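Local coordinates for protein methyl-coenzyme M reductase subunit beta (Methanosarcina barkeri, PDB 1E6Y) that forms part of methyl-coenzyme M reductase, which uses coenzyme B and the nickel cofactor F430 to release methane from methyl-coenzyme M, at residues 44-56 / 67-79. Numbering follows the deposited sequence.
Sequences VNLAGIQGALASG and GRGLNYDIVGNAD
Helix 46-55 of the N-terminal domain is flanked by the extended run 69-73, which passes antiparallel to it before the chain turns at 74-77 into helix 78-89; Gln50 and Leu53 fasten the two together. With CG anti to the backbone N (chi1 -177°), Gln50 reaches across to the turn, where OE1 takes the N-H of Val75 at 2.9 Å in an almost straight bond, the donor lying close to the carbonyl axis. The amide stands nearly perpendicular to the Asp73 carboxylate, and a water joins Gln50 NE2 to Asp73 OD1, which also accepts from Gly76 N in an Asx motif. Replacing Gln50 by an alanine would remove the amide, and Val75 N is likely to lose this acceptor, leaving the turn less firmly tied to the helix. The helix follows directly on strand 41-45, an inner strand of a four-stranded antiparallel sheet. One turn beyond Gln50, Leu70 N donates to Leu53 O (2.9 Å), from above the carbonyl plane. A second water accepts from Tyr72 N and lies within hydrogen-bonding distance of Gln50 O and Leu70 O. Alongside these polar links Leu53 CD1 packs against Tyr72 CD2 at 3.6 Å and Ile74 CD1 at 4.0 Å, while Ile74 CG2 meets Leu46 CB at 3.8 Å. Ile138 of helix 125-141 covers this apolar layer, touching both Tyr72 and Ile74, and Thr144 binds the Tyr72 hydroxyl.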
loop_
_atom_site.group_PDB
_atom_site.type_symbol
_atom_site.label_atom_id
_atom_site.label_comp_id
_atom_site.label_asym_id
_atom_site.label_seq_id
_atom_site.Cartn_x
_atom_site.Cartn_y
_atom_site.Cartn_z
ATOM N N VAL E 44 10.756 26.360 -0.179
ATOM C CA VAL E 44 10.276 26.368 -1.557
ATOM C C VAL E 44 11.419 26.755 -2.484
ATOM O O VAL E 44 12.133 27.724 -2.230
ATOM C CB VAL E 44 9.103 27.363 -1.745
ATOM C CG1 VAL E 44 8.688 27.422 -3.211
ATOM C CG2 VAL E 44 7.926 26.942 -0.888
ATOM N N ASN E 45 11.628 25.952 -3.519
ATOM C CA ASN E 45 12.696 26.195 -4.475
ATOM C C ASN E 45 12.177 27.055 -5.629
ATOM O O ASN E 45 11.594 26.544 -6.587
ATOM C CB ASN E 45 13.234 24.857 -4.998
ATOM C CG ASN E 45 14.507 25.014 -5.807
ATOM O OD1 ASN E 45 14.882 26.120 -6.197
ATOM N ND2 ASN E 45 15.173 23.898 -6.079
ATOM N N LEU E 46 12.386 28.363 -5.522
ATOM C CA LEU E 46 11.914 29.316 -6.523
ATOM C C LEU E 46 12.623 29.133 -7.857
ATOM O O LEU E 46 12.005 29.246 -8.918
ATOM C CB LEU E 46 12.122 30.747 -6.028
ATOM C CG LEU E 46 11.349 31.173 -4.780
ATOM C CD1 LEU E 46 11.600 32.651 -4.519
ATOM C CD2 LEU E 46 9.864 30.906 -4.969
ATOM N N ALA E 47 13.927 28.874 -7.801
ATOM C CA ALA E 47 14.696 28.566 -9.003
ATOM C C ALA E 47 14.133 27.318 -9.683
ATOM O O ALA E 47 13.972 27.287 -10.904
ATOM C CB ALA E 47 16.168 28.363 -8.650
ATOM N N GLY E 48 13.759 26.328 -8.874
ATOM C CA GLY E 48 13.173 25.106 -9.398
ATOM C C GLY E 48 11.840 25.330 -10.084
ATOM O O GLY E 48 11.583 24.764 -11.145
ATOM N N ILE E 49 10.984 26.146 -9.472
ATOM C CA ILE E 49 9.699 26.498 -10.070
ATOM C C ILE E 49 9.907 27.187 -11.417
ATOM O O ILE E 49 9.302 26.799 -12.414
ATOM C CB ILE E 49 8.875 27.430 -9.142
ATOM C CG1 ILE E 49 8.461 26.675 -7.878
ATOM C CG2 ILE E 49 7.635 27.940 -9.866
ATOM C CD1 ILE E 49 7.913 27.557 -6.792
ATOM N N GLN E 50 10.817 28.160 -11.451
ATOM C CA GLN E 50 11.102 28.912 -12.669
ATOM C C GLN E 50 11.573 28.000 -13.799
ATOM O O GLN E 50 11.074 28.084 -14.922
ATOM C CB GLN E 50 12.156 29.987 -12.395
ATOM C CG GLN E 50 12.461 30.870 -13.597
ATOM C CD GLN E 50 13.276 32.093 -13.232
ATOM O OE1 GLN E 50 13.195 32.600 -12.115
ATOM N NE2 GLN E 50 14.061 32.583 -14.183
ATOM N N GLY E 51 12.498 27.097 -13.481
ATOM C CA GLY E 51 12.965 26.129 -14.458
ATOM C C GLY E 51 11.869 25.184 -14.921
ATOM O O GLY E 51 11.731 24.924 -16.119
ATOM N N ALA E 52 11.064 24.705 -13.975
ATOM C CA ALA E 52 9.950 23.812 -14.280
ATOM C C ALA E 52 8.919 24.483 -15.185
ATOM O O ALA E 52 8.419 23.865 -16.129
ATOM C CB ALA E 52 9.288 23.346 -12.989
ATOM N N LEU E 53 8.612 25.747 -14.902
ATOM C CA LEU E 53 7.665 26.511 -15.709
ATOM C C LEU E 53 8.144 26.644 -17.147
ATOM O O LEU E 53 7.370 26.452 -18.085
ATOM C CB LEU E 53 7.459 27.906 -15.117
ATOM C CG LEU E 53 6.587 27.999 -13.867
ATOM C CD1 LEU E 53 6.708 29.388 -13.266
ATOM C CD2 LEU E 53 5.144 27.688 -14.224
ATOM N N ALA E 54 9.433 26.924 -17.312
ATOM C CA ALA E 54 10.006 27.173 -18.630
ATOM C C ALA E 54 10.109 25.903 -19.470
ATOM O O ALA E 54 9.820 25.922 -20.666
ATOM C CB ALA E 54 11.379 27.819 -18.489
ATOM N N SER E 55 10.489 24.799 -18.834
ATOM C CA SER E 55 10.803 23.567 -19.556
ATOM C C SER E 55 9.648 22.569 -19.590
ATOM O O SER E 55 9.644 21.648 -20.405
ATOM C CB SER E 55 12.030 22.895 -18.941
ATOM O OG SER E 55 11.759 22.451 -17.627
ATOM N N GLY E 56 8.697 22.729 -18.674
ATOM C CA GLY E 56 7.626 21.759 -18.541
ATOM C C GLY E 56 8.047 20.531 -17.754
ATOM O O GLY E 56 7.277 19.578 -17.632
ATOM N N GLY E 67 5.517 21.904 -24.944
ATOM C CA GLY E 67 4.688 22.900 -25.604
ATOM C C GLY E 67 3.817 23.762 -24.710
ATOM O O GLY E 67 2.882 24.402 -25.188
ATOM N N ARG E 68 4.158 23.842 -23.428
ATOM C CA ARG E 68 3.325 24.554 -22.459
ATOM C C ARG E 68 4.210 25.493 -21.635
ATOM O O ARG E 68 3.950 25.768 -20.468
ATOM C CB ARG E 68 2.557 23.572 -21.587
ATOM C CG ARG E 68 1.660 22.559 -22.288
ATOM C CD ARG E 68 0.535 23.265 -23.062
ATOM N NE ARG E 68 -0.189 24.123 -22.120
ATOM C CZ ARG E 68 -1.051 23.721 -21.206
ATOM N NH1 ARG E 68 -1.626 24.602 -20.388
ATOM N NH2 ARG E 68 -1.386 22.439 -21.065
ATOM N N GLY E 69 5.315 25.913 -22.246
ATOM C CA GLY E 69 6.316 26.696 -21.544
ATOM C C GLY E 69 5.830 28.053 -21.076
ATOM O O GLY E 69 5.116 28.753 -21.797
ATOM N N LEU E 70 6.166 28.390 -19.834
ATOM C CA LEU E 70 5.878 29.708 -19.279
ATOM C C LEU E 70 7.172 30.329 -18.765
ATOM O O LEU E 70 7.885 29.724 -17.964
ATOM C CB LEU E 70 4.861 29.601 -18.135
ATOM C CG LEU E 70 3.466 29.066 -18.480
ATOM C CD1 LEU E 70 2.668 28.868 -17.203
ATOM C CD2 LEU E 70 2.747 30.030 -19.415
ATOM N N ASN E 71 7.503 31.509 -19.279
ATOM C CA ASN E 71 8.739 32.190 -18.911
ATOM C C ASN E 71 8.475 33.292 -17.894
ATOM O O ASN E 71 8.203 34.439 -18.254
ATOM C CB ASN E 71 9.415 32.768 -20.156
ATOM C CG ASN E 71 9.714 31.709 -21.192
ATOM O OD1 ASN E 71 10.280 30.661 -20.878
ATOM N ND2 ASN E 71 9.276 31.943 -22.424
ATOM N N TYR E 72 8.456 32.900 -16.624
ATOM C CA TYR E 72 8.239 33.832 -15.524
ATOM C C TYR E 72 9.552 34.024 -14.780
ATOM O O TYR E 72 10.253 33.054 -14.483
ATOM C CB TYR E 72 7.192 33.284 -14.551
ATOM C CG TYR E 72 5.814 33.053 -15.137
ATOM C CD1 TYR E 72 5.438 33.624 -16.356
ATOM C CD2 TYR E 72 4.869 32.296 -14.446
ATOM C CE1 TYR E 72 4.153 33.448 -16.867
ATOM C CE2 TYR E 72 3.586 32.120 -14.943
ATOM C CZ TYR E 72 3.233 32.698 -16.151
ATOM O OH TYR E 72 1.953 32.532 -16.625
ATOM N N ASP E 73 9.872 35.272 -14.461
ATOM C CA ASP E 73 11.067 35.554 -13.680
ATOM C C ASP E 73 10.756 35.443 -12.191
ATOM O O ASP E 73 10.532 36.447 -11.515
ATOM C CB ASP E 73 11.602 36.949 -14.013
ATOM C CG ASP E 73 12.990 37.196 -13.442
ATOM O OD1 ASP E 73 13.623 36.246 -12.933
ATOM O OD2 ASP E 73 13.450 38.354 -13.503
ATOM N N ILE E 74 10.728 34.211 -11.693
ATOM C CA ILE E 74 10.403 33.952 -10.295
ATOM C C ILE E 74 11.497 34.491 -9.374
ATOM O O ILE E 74 11.216 35.244 -8.442
ATOM C CB ILE E 74 10.229 32.435 -10.032
ATOM C CG1 ILE E 74 9.227 31.835 -11.029
ATOM C CG2 ILE E 74 9.780 32.201 -8.594
ATOM C CD1 ILE E 74 7.826 32.410 -10.940
ATOM N N VAL E 75 12.743 34.137 -9.673
ATOM C CA VAL E 75 13.883 34.524 -8.848
ATOM C C VAL E 75 14.098 36.041 -8.834
ATOM O O VAL E 75 14.366 36.626 -7.784
ATOM C CB VAL E 75 15.171 33.812 -9.334
ATOM C CG1 VAL E 75 16.388 34.316 -8.562
ATOM C CG2 VAL E 75 15.026 32.306 -9.152
ATOM N N GLY E 76 13.909 36.680 -9.986
ATOM C CA GLY E 76 14.083 38.120 -10.077
ATOM C C GLY E 76 13.014 38.914 -9.349
ATOM O O GLY E 76 13.174 40.112 -9.112
ATOM N N ASN E 77 11.923 38.244 -8.990
ATOM C CA ASN E 77 10.826 38.871 -8.262
ATOM C C ASN E 77 10.665 38.247 -6.877
ATOM O O ASN E 77 9.606 38.358 -6.259
ATOM C CB ASN E 77 9.521 38.726 -9.051
ATOM C CG ASN E 77 9.476 39.619 -10.275
ATOM O OD1 ASN E 77 9.179 40.806 -10.175
ATOM N ND2 ASN E 77 9.790 39.056 -11.434
ATOM N N ALA E 78 11.746 37.661 -6.368
ATOM C CA ALA E 78 11.715 36.878 -5.132
ATOM C C ALA E 78 11.206 37.655 -3.921
ATOM O O ALA E 78 10.485 37.107 -3.085
ATOM C CB ALA E 78 13.096 36.310 -4.839
ATOM N N ASP E 79 11.597 38.923 -3.817
ATOM C CA ASP E 79 11.180 39.758 -2.695
ATOM C C ASP E 79 9.684 40.055 -2.714
ATOM O O ASP E 79 9.017 39.966 -1.683
ATOM C CB ASP E 79 11.970 41.068 -2.683
ATOM C CG ASP E 79 13.367 40.895 -2.130
ATOM O OD1 ASP E 79 13.506 40.368 -1.003
ATOM O OD2 ASP E 79 14.331 41.269 -2.829
HETATM O O HOH W 1 9.795 30.250 -16.164
HETATM O O HOH W 2 16.067 35.035 -13.296
HETATM O O HOH W 3 5.807 24.309 -18.825
HETATM O O HOH W 4 9.556 28.247 -22.148
#